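Local atomic coordinates of diaminopimelate decarboxylase (Methanocaldococcus jannaschii, PDB entry 1TWI), a protein that decarboxylates meso-diaminopimelate to L-lysine with pyridoxal 5'-phosphate as cofactor, completing lysine biosynthesis by the diaminopimelate pathway, and works as a homodimer. Residues Y66-N71 against L95-L100; I42-Y47 against L83-D88; Y387-A392 against P401-T406; E118-G123 against R129-D134. All coordinates share one frame; numbering follows the deposited sequence.

Overall arrangement
From the N terminus, helix 37-58 supplies the first half of interaction 2 and strand 62-67 leads into the first half of interaction 1. The turn 83-85 leading into strand 86-89 then closes interaction 2, and helix 92-100 closes interaction 1, so the two loops cross. They share neighbouring strands of the parallel barrel sheet, and K69 NZ of interaction 1 makes a salt bridge to D88 OD2 of interaction 2 at 2.6 Å. Interaction 4 follows in series as a short helix-to-strand return on the same sheet, touching interaction 1 where L95 packs on M122 and G123. Interaction 3 comes last, between a loop and strand 402-407 of the mixed sheet; its Y387 N reaches A70 O, joining this region to the barrel.

Interaction 1. Residues Y66-N71 against L95-L100; sequences YAYKAN and LYIAKL. With PLP (pyridoxal-5'-phosphate), chain E.
Y68 lays the far end of its ring against helix 92-100, and the whole contact between 66-71 and 95-100 hangs on that one side chain. Its OH comes within 3.2 Å of A98 CA, while CE2 lies 3.7 Å from A98 CB. The same CE2 meets the I97 methyl CG2 at 3.7 Å. I97 CG2 and A98 N approach the ring obliquely. In I97 the CG2 branch stands anti to the backbone N, and this is the branch that reaches the tyrosine.

One shell out, T77 and A87 also pack on the Y68 side chain. The turn that carries Y68 follows directly on strand 62-67 and is short and 3-10 in form, with A70 N bonded to A67 O. Y66 secures its end: the hydroxyl donates to N71 O over 2.7 Å, in the carbonyl plane and on a lone pair, at a C=O...O angle of 121°.

On the other side of this turn lies the cofactor. A67 CB touches PLP C5A at 3.5 Å, and K69, its chain bent at chi2 (-138°) and chi3 (90°), brings NZ over one face of the pyridine ring, 3.3 Å from C3. K69 is the residue known to carry the cofactor as an aldimine, but here it is detached, with NZ paired to D88. The chemistry thus divides: apolar packing by Y68 seats the turn on the helix, while the adjacent lysine presents its amine to the cofactor.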
# COMPACT_ATOMS: atom_id res chain seq x y z
N TYR A 66 -7.62 -12.12 -18.38
CA TYR A 66 -7.10 -10.87 -17.82
C TYR A 66 -6.86 -10.96 -16.32
O TYR A 66 -7.73 -11.38 -15.59
CB TYR A 66 -8.03 -9.70 -18.21
CG TYR A 66 -7.77 -8.45 -17.46
CD1 TYR A 66 -6.55 -7.78 -17.55
CD2 TYR A 66 -8.75 -7.92 -16.60
CE1 TYR A 66 -6.29 -6.62 -16.83
CE2 TYR A 66 -8.51 -6.76 -15.87
CZ TYR A 66 -7.29 -6.12 -15.97
OH TYR A 66 -7.05 -5.02 -15.18
N ALA A 67 -5.68 -10.59 -15.86
CA ALA A 67 -5.42 -10.69 -14.43
C ALA A 67 -6.07 -9.51 -13.67
O ALA A 67 -5.55 -8.36 -13.70
CB ALA A 67 -3.94 -10.70 -14.18
N TYR A 68 -7.20 -9.81 -13.03
CA TYR A 68 -7.96 -8.80 -12.29
C TYR A 68 -7.16 -8.06 -11.27
O TYR A 68 -7.45 -6.90 -10.99
CB TYR A 68 -9.17 -9.44 -11.58
CG TYR A 68 -10.40 -9.48 -12.46
CD1 TYR A 68 -10.27 -9.62 -13.85
CD2 TYR A 68 -11.70 -9.37 -11.90
CE1 TYR A 68 -11.43 -9.65 -14.69
CE2 TYR A 68 -12.86 -9.39 -12.71
CZ TYR A 68 -12.73 -9.54 -14.08
OH TYR A 68 -13.84 -9.66 -14.87
N LYS A 69 -6.11 -8.68 -10.74
CA LYS A 69 -5.37 -7.99 -9.67
C LYS A 69 -4.78 -6.69 -10.17
O LYS A 69 -4.47 -5.80 -9.38
CB LYS A 69 -4.27 -8.88 -9.07
CG LYS A 69 -3.06 -9.17 -9.97
CD LYS A 69 -2.65 -10.67 -9.83
CE LYS A 69 -3.45 -11.48 -10.90
NZ LYS A 69 -3.36 -12.93 -10.87
N ALA A 70 -4.61 -6.57 -11.50
CA ALA A 70 -4.05 -5.33 -12.08
C ALA A 70 -4.99 -4.12 -12.05
O ALA A 70 -4.54 -2.97 -11.93
CB ALA A 70 -3.58 -5.59 -13.52
N ASN A 71 -6.29 -4.38 -12.08
CA ASN A 71 -7.30 -3.29 -12.08
C ASN A 71 -8.65 -4.01 -12.24
O ASN A 71 -8.94 -4.57 -13.32
CB ASN A 71 -7.11 -2.38 -13.31
CG ASN A 71 -7.91 -1.06 -13.18
OD1 ASN A 71 -9.03 -1.06 -12.66
ND2 ASN A 71 -7.36 0.03 -13.66
N LEU A 95 -13.66 -12.94 -8.19
CA LEU A 95 -14.54 -13.88 -8.90
C LEU A 95 -15.96 -13.22 -8.97
O LEU A 95 -16.69 -13.25 -10.00
CB LEU A 95 -14.61 -15.21 -8.15
CG LEU A 95 -15.71 -16.15 -8.70
CD1 LEU A 95 -15.44 -16.38 -10.20
CD2 LEU A 95 -15.72 -17.51 -7.96
N TYR A 96 -16.36 -12.63 -7.85
CA TYR A 96 -17.66 -11.93 -7.76
C TYR A 96 -17.70 -10.84 -8.85
O TYR A 96 -18.66 -10.71 -9.60
CB TYR A 96 -17.74 -11.30 -6.35
CG TYR A 96 -19.05 -10.68 -5.98
CD1 TYR A 96 -20.06 -11.48 -5.45
CD2 TYR A 96 -19.26 -9.31 -6.10
CE1 TYR A 96 -21.26 -10.93 -5.05
CE2 TYR A 96 -20.49 -8.72 -5.68
CZ TYR A 96 -21.47 -9.57 -5.15
OH TYR A 96 -22.69 -9.09 -4.72
N ILE A 97 -16.66 -10.01 -8.90
CA ILE A 97 -16.63 -8.97 -9.93
C ILE A 97 -16.64 -9.58 -11.37
O ILE A 97 -17.33 -9.04 -12.26
CB ILE A 97 -15.38 -8.05 -9.73
CG1 ILE A 97 -15.54 -7.19 -8.47
CG2 ILE A 97 -15.18 -7.13 -10.90
CD1 ILE A 97 -14.18 -6.62 -8.00
N ALA A 98 -15.90 -10.66 -11.62
CA ALA A 98 -15.90 -11.25 -12.97
C ALA A 98 -17.30 -11.70 -13.37
O ALA A 98 -17.73 -11.47 -14.51
CB ALA A 98 -14.91 -12.48 -13.07
N LYS A 99 -18.00 -12.36 -12.43
CA LYS A 99 -19.36 -12.83 -12.72
C LYS A 99 -20.29 -11.63 -12.89
O LYS A 99 -21.09 -11.65 -13.80
CB LYS A 99 -19.89 -13.76 -11.63
CG LYS A 99 -19.15 -15.07 -11.48
CD LYS A 99 -19.25 -15.90 -12.72
CE LYS A 99 -20.61 -16.67 -12.78
NZ LYS A 99 -20.72 -17.53 -14.00
N LEU A 100 -20.19 -10.60 -12.04
CA LEU A 100 -21.04 -9.43 -12.24
C LEU A 100 -20.63 -8.69 -13.54
O LEU A 100 -21.38 -7.88 -14.07
CB LEU A 100 -20.97 -8.44 -11.07
CG LEU A 100 -21.71 -8.99 -9.81
CD1 LEU A 100 -21.81 -7.84 -8.74
CD2 LEU A 100 -23.14 -9.50 -10.21
N1 PLP E . -1.03 -14.62 -13.33
C2 PLP E . -0.64 -14.73 -12.01
C2A PLP E . -0.76 -16.14 -11.37
C3 PLP E . -0.21 -13.58 -11.36
O3 PLP E . 0.16 -13.73 -10.06
C4 PLP E . -0.12 -12.36 -11.96
C4A PLP E . 0.38 -11.12 -11.13
O4A PLP E . 0.41 -11.26 -9.95
C5 PLP E . -0.51 -12.23 -13.31
C6 PLP E . -0.94 -13.38 -13.95
C5A PLP E . -0.47 -10.96 -14.16
O4P PLP E . 0.87 -10.40 -14.24
P PLP E . 1.18 -9.15 -15.16
O1P PLP E . 2.62 -8.91 -14.92
O2P PLP E . 0.32 -8.04 -14.64
O3P PLP E . 0.89 -9.52 -16.55

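Interaction 2. Residues I42-Y47 against L83-D88; sequences INYNRY and LGCGAD. With PLP (pyridoxal-5'-phosphate), chain E.
Y44 reaches from helix 37-58 across to the turn at 83-85 with CG anti to its backbone N (chi1 -179°), a torsion that swings the ring out from the helix so that the turn covers one side of it, L83 near CD2 and C85 near CE1. The L83 side chain and the tyrosine slide past each other in opposite directions, CD2 of the ring lying 4.0 Å from L83 CB. Toward the CE1 edge, on that same side, C85 has a chi1 of -163° that turns SG away from the backbone N, and this brings the sulfur to 3.5 Å from Y44 CE1. Measured to the ring centroid the sulfur is 4.6 Å away and 59° off the normal, an oblique sulfur-aromatic contact.

The phenol end is settled by a water rather than by a direct bond. That water sits in the ring plane, 2.5 Å from Y44 OH, and donates to L83 O at 2.9 Å. Y44 OH is 3.5 Å from C85 N, but at an angle too poor for a hydrogen bond. G84, at positive phi, follows helix 74-82 in a Schellman motif, and the chain bends there into the strand.

Further along, D88 OD2 comes within 3.3 Å of PLP N1, and D88 OD1 is held by N111. Y44 and C85 both also pack on V64 of strand 62-67. The contact therefore joins the outer helix 37-58 to the turn linking helix 74-82 with strand 86-89, beside strand 62-67 in the parallel sheet.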
# COMPACT_ATOMS: atom_id res chain seq x y z
N ILE A 42 -6.85 -1.48 -27.97
CA ILE A 42 -5.61 -1.73 -28.75
C ILE A 42 -4.72 -2.79 -28.09
O ILE A 42 -4.22 -3.73 -28.77
CB ILE A 42 -4.78 -0.43 -28.88
CG1 ILE A 42 -5.50 0.49 -29.88
CG2 ILE A 42 -3.28 -0.78 -29.26
CD1 ILE A 42 -5.04 1.95 -29.87
N ASN A 43 -4.53 -2.68 -26.78
CA ASN A 43 -3.66 -3.66 -26.10
C ASN A 43 -4.24 -5.08 -26.21
O ASN A 43 -3.51 -6.05 -26.44
CB ASN A 43 -3.46 -3.26 -24.61
CG ASN A 43 -2.66 -1.96 -24.46
OD1 ASN A 43 -2.03 -1.49 -25.42
ND2 ASN A 43 -2.68 -1.37 -23.25
N TYR A 44 -5.56 -5.19 -26.03
CA TYR A 44 -6.22 -6.47 -26.10
C TYR A 44 -6.12 -7.03 -27.52
O TYR A 44 -5.82 -8.20 -27.73
CB TYR A 44 -7.72 -6.33 -25.75
CG TYR A 44 -8.44 -7.66 -25.79
CD1 TYR A 44 -8.15 -8.65 -24.86
CD2 TYR A 44 -9.36 -7.93 -26.78
CE1 TYR A 44 -8.77 -9.91 -24.92
CE2 TYR A 44 -9.99 -9.17 -26.86
CZ TYR A 44 -9.69 -10.15 -25.93
OH TYR A 44 -10.33 -11.37 -25.99
N ASN A 45 -6.43 -6.19 -28.50
CA ASN A 45 -6.37 -6.63 -29.90
C ASN A 45 -4.94 -7.06 -30.30
O ASN A 45 -4.81 -7.90 -31.19
CB ASN A 45 -6.81 -5.53 -30.84
CG ASN A 45 -8.33 -5.24 -30.75
OD1 ASN A 45 -9.12 -6.08 -30.26
ND2 ASN A 45 -8.73 -4.07 -31.25
N ARG A 46 -3.90 -6.48 -29.70
CA ARG A 46 -2.55 -6.91 -30.02
C ARG A 46 -2.35 -8.39 -29.61
O ARG A 46 -1.63 -9.19 -30.31
CB ARG A 46 -1.52 -6.02 -29.32
CG ARG A 46 -1.23 -4.74 -30.14
CD ARG A 46 -0.37 -3.73 -29.36
NE ARG A 46 -0.18 -2.51 -30.15
CZ ARG A 46 0.08 -1.30 -29.64
NH1 ARG A 46 0.19 -1.14 -28.33
NH2 ARG A 46 0.17 -0.23 -30.44
N TYR A 47 -2.91 -8.76 -28.46
CA TYR A 47 -2.84 -10.16 -28.08
C TYR A 47 -3.61 -11.06 -29.02
O TYR A 47 -3.12 -12.13 -29.47
CB TYR A 47 -3.39 -10.35 -26.66
CG TYR A 47 -2.30 -10.22 -25.61
CD1 TYR A 47 -1.42 -11.29 -25.36
CD2 TYR A 47 -2.17 -9.06 -24.87
CE1 TYR A 47 -0.41 -11.17 -24.36
CE2 TYR A 47 -1.18 -8.93 -23.88
CZ TYR A 47 -0.32 -9.99 -23.65
OH TYR A 47 0.64 -9.85 -22.71
N LEU A 83 -15.30 -7.29 -24.75
CA LEU A 83 -14.38 -7.56 -25.84
C LEU A 83 -14.16 -9.08 -26.09
O LEU A 83 -13.53 -9.45 -27.09
CB LEU A 83 -13.02 -6.88 -25.60
CG LEU A 83 -13.05 -5.35 -25.54
CD1 LEU A 83 -11.66 -4.80 -25.25
CD2 LEU A 83 -13.55 -4.82 -26.91
N GLY A 84 -14.69 -9.93 -25.22
CA GLY A 84 -14.52 -11.38 -25.36
C GLY A 84 -13.41 -11.95 -24.48
O GLY A 84 -13.04 -13.13 -24.53
N CYS A 85 -12.87 -11.08 -23.64
CA CYS A 85 -11.78 -11.46 -22.76
C CYS A 85 -12.22 -12.33 -21.57
O CYS A 85 -13.37 -12.22 -21.11
CB CYS A 85 -11.13 -10.16 -22.25
SG CYS A 85 -9.48 -10.36 -21.54
N GLY A 86 -11.33 -13.22 -21.10
CA GLY A 86 -11.61 -14.04 -19.91
C GLY A 86 -11.08 -13.34 -18.67
O GLY A 86 -10.74 -12.15 -18.72
N ALA A 87 -10.96 -14.08 -17.55
CA ALA A 87 -10.48 -13.50 -16.30
C ALA A 87 -9.65 -14.45 -15.47
O ALA A 87 -10.01 -15.60 -15.31
CB ALA A 87 -11.67 -13.05 -15.43
N ASP A 88 -8.53 -13.94 -14.97
CA ASP A 88 -7.67 -14.67 -14.01
C ASP A 88 -8.05 -13.98 -12.65
O ASP A 88 -7.69 -12.85 -12.43
CB ASP A 88 -6.19 -14.43 -14.35
CG ASP A 88 -5.30 -14.48 -13.12
OD1 ASP A 88 -5.68 -15.16 -12.09
OD2 ASP A 88 -4.24 -13.82 -13.13
N1 PLP E . -1.03 -14.62 -13.33
C2 PLP E . -0.64 -14.73 -12.01
C2A PLP E . -0.76 -16.14 -11.37
C3 PLP E . -0.21 -13.58 -11.36
O3 PLP E . 0.16 -13.73 -10.06
C4 PLP E . -0.12 -12.36 -11.96
C4A PLP E . 0.38 -11.12 -11.13
O4A PLP E . 0.41 -11.26 -9.95
C5 PLP E . -0.51 -12.23 -13.31
C6 PLP E . -0.94 -13.38 -13.95
C5A PLP E . -0.47 -10.96 -14.16
O4P PLP E . 0.87 -10.40 -14.24
P PLP E . 1.18 -9.15 -15.16
O1P PLP E . 2.62 -8.91 -14.92
O2P PLP E . 0.32 -8.04 -14.64
O3P PLP E . 0.89 -9.52 -16.55
O HOH W 1 -11.85 -11.68 -28.01

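Interaction 3. Residues Y387-A392 against P401-T406; sequences YGISMA and PRMVLT. With PLP (pyridoxal-5'-phosphate), chain E.
I389 carries the apolar contact between the loop 387-392 and segment 401-406. Its CB meets M403 SD at 3.6 Å, and the sulfur lies as close to CG1, so the thioether rests on the branch point of the isoleucine; the two side chains cross obliquely. Beyond, CD1 extends past P401, 4.0 Å from its ring CD. With CG1 anti to the backbone N (chi1 -167°), I389 sends this longer branch toward the proline, while CG2 comes 4.0 Å from M403 CE. N71 and R415 also touch I389.

Polar interaction belongs to the loop's other end. Y387 OH donates to PLP O2P over 2.6 Å, and the phosphate oxygen lies in the plane of the phenol ring, at its edge. S390 OG bonds K69 O nearby. M391 N to G388 O, at 3.1 Å, belongs to the short 3-10 turn from which I389 points toward the strand.

The loop borders the active site at the dimer interface: Y387 and M391 line the bound lysine, and Y395 of the second subunit packs on both. This is the composite site known from fold-type III PLP decarboxylases, where a barrel domain and a beta domain meet.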
# COMPACT_ATOMS: atom_id res chain seq x y z
N TYR A 387 -1.92 -1.81 -11.28
CA TYR A 387 -1.36 -1.69 -9.92
C TYR A 387 -1.31 -0.23 -9.58
O TYR A 387 -0.34 0.26 -9.03
CB TYR A 387 0.04 -2.30 -9.89
CG TYR A 387 -0.00 -3.72 -10.46
CD1 TYR A 387 -0.62 -4.74 -9.77
CD2 TYR A 387 0.49 -3.98 -11.73
CE1 TYR A 387 -0.76 -6.04 -10.35
CE2 TYR A 387 0.38 -5.24 -12.33
CZ TYR A 387 -0.25 -6.28 -11.64
OH TYR A 387 -0.37 -7.52 -12.23
N GLY A 388 -2.36 0.46 -10.00
CA GLY A 388 -2.51 1.86 -9.68
C GLY A 388 -3.69 1.96 -8.73
O GLY A 388 -3.53 1.90 -7.50
N ILE A 389 -4.90 2.09 -9.27
CA ILE A 389 -6.05 2.17 -8.37
C ILE A 389 -6.14 0.83 -7.61
O ILE A 389 -6.58 0.79 -6.47
CB ILE A 389 -7.36 2.48 -9.16
CG1 ILE A 389 -8.50 2.88 -8.18
CG2 ILE A 389 -7.83 1.23 -9.97
CD1 ILE A 389 -8.31 4.31 -7.54
N SER A 390 -5.69 -0.28 -8.21
CA SER A 390 -5.85 -1.56 -7.49
C SER A 390 -5.05 -1.64 -6.18
O SER A 390 -5.36 -2.46 -5.33
CB SER A 390 -5.51 -2.77 -8.38
OG SER A 390 -4.11 -2.84 -8.66
N MET A 391 -4.03 -0.78 -6.00
CA MET A 391 -3.29 -0.81 -4.73
C MET A 391 -3.50 0.50 -3.99
O MET A 391 -2.84 0.74 -2.98
CB MET A 391 -1.77 -1.02 -4.99
CG MET A 391 -1.45 -2.34 -5.74
SD MET A 391 0.31 -2.82 -5.90
CE MET A 391 0.68 -3.31 -4.28
N ALA A 392 -4.40 1.36 -4.46
CA ALA A 392 -4.61 2.66 -3.79
C ALA A 392 -5.11 2.45 -2.35
O ALA A 392 -5.73 1.42 -2.05
CB ALA A 392 -5.64 3.51 -4.58
N PRO A 401 -8.95 8.49 -5.13
CA PRO A 401 -9.39 9.40 -6.18
C PRO A 401 -10.46 8.98 -7.16
O PRO A 401 -10.79 7.80 -7.32
CB PRO A 401 -8.09 9.67 -6.89
CG PRO A 401 -7.46 8.25 -6.88
CD PRO A 401 -7.74 7.73 -5.54
N ARG A 402 -10.98 9.99 -7.85
CA ARG A 402 -11.95 9.74 -8.92
C ARG A 402 -11.19 9.15 -10.09
O ARG A 402 -9.98 9.32 -10.17
CB ARG A 402 -12.52 11.06 -9.41
CG ARG A 402 -13.83 11.43 -8.78
CD ARG A 402 -14.31 12.79 -9.27
NE ARG A 402 -15.73 12.95 -9.00
CZ ARG A 402 -16.44 13.99 -9.43
NH1 ARG A 402 -15.84 14.98 -10.14
NH2 ARG A 402 -17.77 14.00 -9.23
N MET A 403 -11.92 8.48 -10.99
CA MET A 403 -11.36 7.94 -12.22
C MET A 403 -12.41 8.15 -13.32
O MET A 403 -13.60 7.92 -13.06
CB MET A 403 -11.12 6.43 -12.19
CG MET A 403 -10.31 5.97 -10.97
SD MET A 403 -9.37 4.42 -11.36
CE MET A 403 -10.82 3.23 -11.71
N VAL A 404 -11.96 8.52 -14.53
CA VAL A 404 -12.87 8.66 -15.65
C VAL A 404 -12.35 7.76 -16.77
O VAL A 404 -11.15 7.36 -16.78
CB VAL A 404 -12.95 10.12 -16.20
CG1 VAL A 404 -13.64 11.03 -15.18
CG2 VAL A 404 -11.54 10.69 -16.50
N LEU A 405 -13.27 7.41 -17.69
CA LEU A 405 -12.98 6.60 -18.86
C LEU A 405 -13.19 7.53 -20.08
O LEU A 405 -14.26 8.16 -20.20
CB LEU A 405 -13.96 5.41 -18.98
CG LEU A 405 -13.69 4.49 -20.19
CD1 LEU A 405 -12.50 3.54 -19.99
CD2 LEU A 405 -14.94 3.72 -20.49
N THR A 406 -12.16 7.66 -20.93
CA THR A 406 -12.28 8.48 -22.13
C THR A 406 -12.58 7.46 -23.20
O THR A 406 -11.88 6.45 -23.33
CB THR A 406 -10.98 9.26 -22.48
OG1 THR A 406 -9.87 8.36 -22.46
CG2 THR A 406 -10.76 10.41 -21.50
N1 PLP E . -1.03 -14.62 -13.33
C2 PLP E . -0.64 -14.73 -12.01
C2A PLP E . -0.76 -16.14 -11.37
C3 PLP E . -0.21 -13.58 -11.36
O3 PLP E . 0.16 -13.73 -10.06
C4 PLP E . -0.12 -12.36 -11.96
C4A PLP E . 0.38 -11.12 -11.13
O4A PLP E . 0.41 -11.26 -9.95
C5 PLP E . -0.51 -12.23 -13.31
C6 PLP E . -0.94 -13.38 -13.95
C5A PLP E . -0.47 -10.96 -14.16
O4P PLP E . 0.87 -10.40 -14.24
P PLP E . 1.18 -9.15 -15.16
O1P PLP E . 2.62 -8.91 -14.92
O2P PLP E . 0.32 -8.04 -14.64
O3P PLP E . 0.89 -9.52 -16.55

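Interaction 4. Residues E118-G123 against R129-D134; sequences EEIIMG and RAFNVD
F131 projects from strand 130-133 onto helix 117-125, and its contacts can be followed outward from the backbone. CB leaves the strand toward the helix, chi1 of -74° sets CG anti to the carbonyl carbon, and the ring points its CE1-CZ rim at the helix. I142 of helix 136-149 also packs on this side chain. CD1 leads to CE1, the first ring atom that closes on the helix: it lies 3.8 Å from I120 CA and 4.1 Å from I120 CG1. E119 O is at the edge of the ring, near its plane, 4.3 Å from CE1.

The two partners belong to one right-handed beta-alpha-beta unit of the barrel, strand 108-110, helix 117-125 and strand 130-133, in which the axes of 118-123 and 130-133 run at 143° and approach to 10.1 Å. A ring reaching from strand to helix bridges that gap.

CZ is the tip. It stands 3.5 Å from I120 O, which also lies near the ring plane at the edge, so the ring's positive C-H rim probably faces the carbonyl oxygens of the helix. CZ also lies 3.8 Å from G123 CA, obliquely to the ring. Where a side chain at 123 would point toward the strand, glycine has none, and CZ takes that place. I120 crosses F131 at about a right angle, and I120 also packs on L141 and T145 of helix 136-149. M122, on a different side of the helix, packs on Y420 of the second subunit, and E119 OE2 accepts a hydrogen bond from G92 N.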
# COMPACT_ATOMS: atom_id res chain seq x y z
N GLU A 118 -14.88 -21.17 1.58
CA GLU A 118 -15.94 -20.34 1.01
C GLU A 118 -15.66 -19.95 -0.46
O GLU A 118 -16.56 -19.88 -1.28
CB GLU A 118 -16.09 -19.06 1.83
CG GLU A 118 -16.60 -19.35 3.28
CD GLU A 118 -15.60 -20.05 4.28
OE1 GLU A 118 -14.30 -20.10 4.15
OE2 GLU A 118 -16.20 -20.57 5.28
N GLU A 119 -14.40 -19.65 -0.77
CA GLU A 119 -14.03 -19.27 -2.14
C GLU A 119 -14.18 -20.46 -3.07
O GLU A 119 -14.55 -20.33 -4.25
CB GLU A 119 -12.58 -18.75 -2.19
CG GLU A 119 -12.46 -17.34 -1.59
CD GLU A 119 -11.00 -16.87 -1.54
OE1 GLU A 119 -10.13 -17.68 -1.11
OE2 GLU A 119 -10.72 -15.70 -1.89
N ILE A 120 -13.83 -21.64 -2.57
CA ILE A 120 -13.96 -22.84 -3.41
C ILE A 120 -15.47 -23.12 -3.70
O ILE A 120 -15.84 -23.46 -4.83
CB ILE A 120 -13.25 -24.03 -2.71
CG1 ILE A 120 -11.72 -23.79 -2.81
CG2 ILE A 120 -13.61 -25.39 -3.39
CD1 ILE A 120 -10.88 -24.46 -1.75
N ILE A 121 -16.33 -22.93 -2.68
CA ILE A 121 -17.78 -23.15 -2.87
C ILE A 121 -18.21 -22.21 -3.96
O ILE A 121 -18.97 -22.60 -4.88
CB ILE A 121 -18.61 -22.84 -1.55
CG1 ILE A 121 -18.48 -24.02 -0.56
CG2 ILE A 121 -20.08 -22.60 -1.85
CD1 ILE A 121 -18.74 -23.63 0.96
N MET A 122 -17.74 -20.98 -3.90
CA MET A 122 -18.13 -19.99 -4.89
C MET A 122 -17.72 -20.36 -6.29
O MET A 122 -18.52 -20.21 -7.23
CB MET A 122 -17.57 -18.60 -4.52
CG MET A 122 -17.99 -17.47 -5.46
SD MET A 122 -17.33 -15.78 -4.90
CE MET A 122 -17.26 -16.13 -3.28
N GLY A 123 -16.46 -20.81 -6.45
CA GLY A 123 -16.01 -21.19 -7.79
C GLY A 123 -16.77 -22.41 -8.32
O GLY A 123 -17.03 -22.52 -9.53
N ARG A 129 -13.97 -22.38 -15.24
CA ARG A 129 -13.17 -23.30 -16.07
C ARG A 129 -12.20 -24.16 -15.22
O ARG A 129 -12.03 -25.36 -15.45
CB ARG A 129 -12.36 -22.48 -17.07
CG ARG A 129 -11.76 -23.38 -18.20
CD ARG A 129 -10.71 -22.58 -19.07
NE ARG A 129 -10.24 -23.47 -20.13
CZ ARG A 129 -10.88 -23.70 -21.28
NH1 ARG A 129 -10.37 -24.57 -22.16
NH2 ARG A 129 -12.01 -23.05 -21.57
N ALA A 130 -11.54 -23.53 -14.26
CA ALA A 130 -10.62 -24.26 -13.38
C ALA A 130 -10.10 -23.50 -12.19
O ALA A 130 -9.96 -22.27 -12.23
CB ALA A 130 -9.39 -24.74 -14.15
N PHE A 131 -9.81 -24.26 -11.14
CA PHE A 131 -9.06 -23.71 -10.02
C PHE A 131 -7.59 -24.10 -10.45
O PHE A 131 -7.34 -25.29 -10.79
CB PHE A 131 -9.35 -24.50 -8.75
CG PHE A 131 -10.71 -24.21 -8.17
CD1 PHE A 131 -10.89 -23.14 -7.30
CD2 PHE A 131 -11.81 -25.01 -8.52
CE1 PHE A 131 -12.16 -22.86 -6.78
CE2 PHE A 131 -13.11 -24.75 -8.00
CZ PHE A 131 -13.27 -23.68 -7.13
N ASN A 132 -6.65 -23.15 -10.43
CA ASN A 132 -5.25 -23.48 -10.70
C ASN A 132 -4.72 -23.82 -9.31
O ASN A 132 -4.38 -22.93 -8.52
CB ASN A 132 -4.50 -22.28 -11.29
CG ASN A 132 -4.98 -21.93 -12.72
OD1 ASN A 132 -5.56 -22.78 -13.42
ND2 ASN A 132 -4.70 -20.68 -13.16
N VAL A 133 -4.64 -25.12 -9.01
CA VAL A 133 -4.26 -25.63 -7.69
C VAL A 133 -2.85 -25.33 -7.34
O VAL A 133 -1.94 -25.62 -8.10
CB VAL A 133 -4.45 -27.15 -7.61
CG1 VAL A 133 -3.95 -27.69 -6.26
CG2 VAL A 133 -5.93 -27.48 -7.82
N ASP A 134 -2.68 -24.79 -6.13
CA ASP A 134 -1.37 -24.33 -5.72
C ASP A 134 -0.60 -25.29 -4.82
O ASP A 134 0.62 -25.18 -4.71
CB ASP A 134 -1.54 -22.98 -4.99
CG ASP A 134 -0.23 -22.44 -4.45
OD1 ASP A 134 0.16 -22.80 -3.29
OD2 ASP A 134 0.42 -21.67 -5.20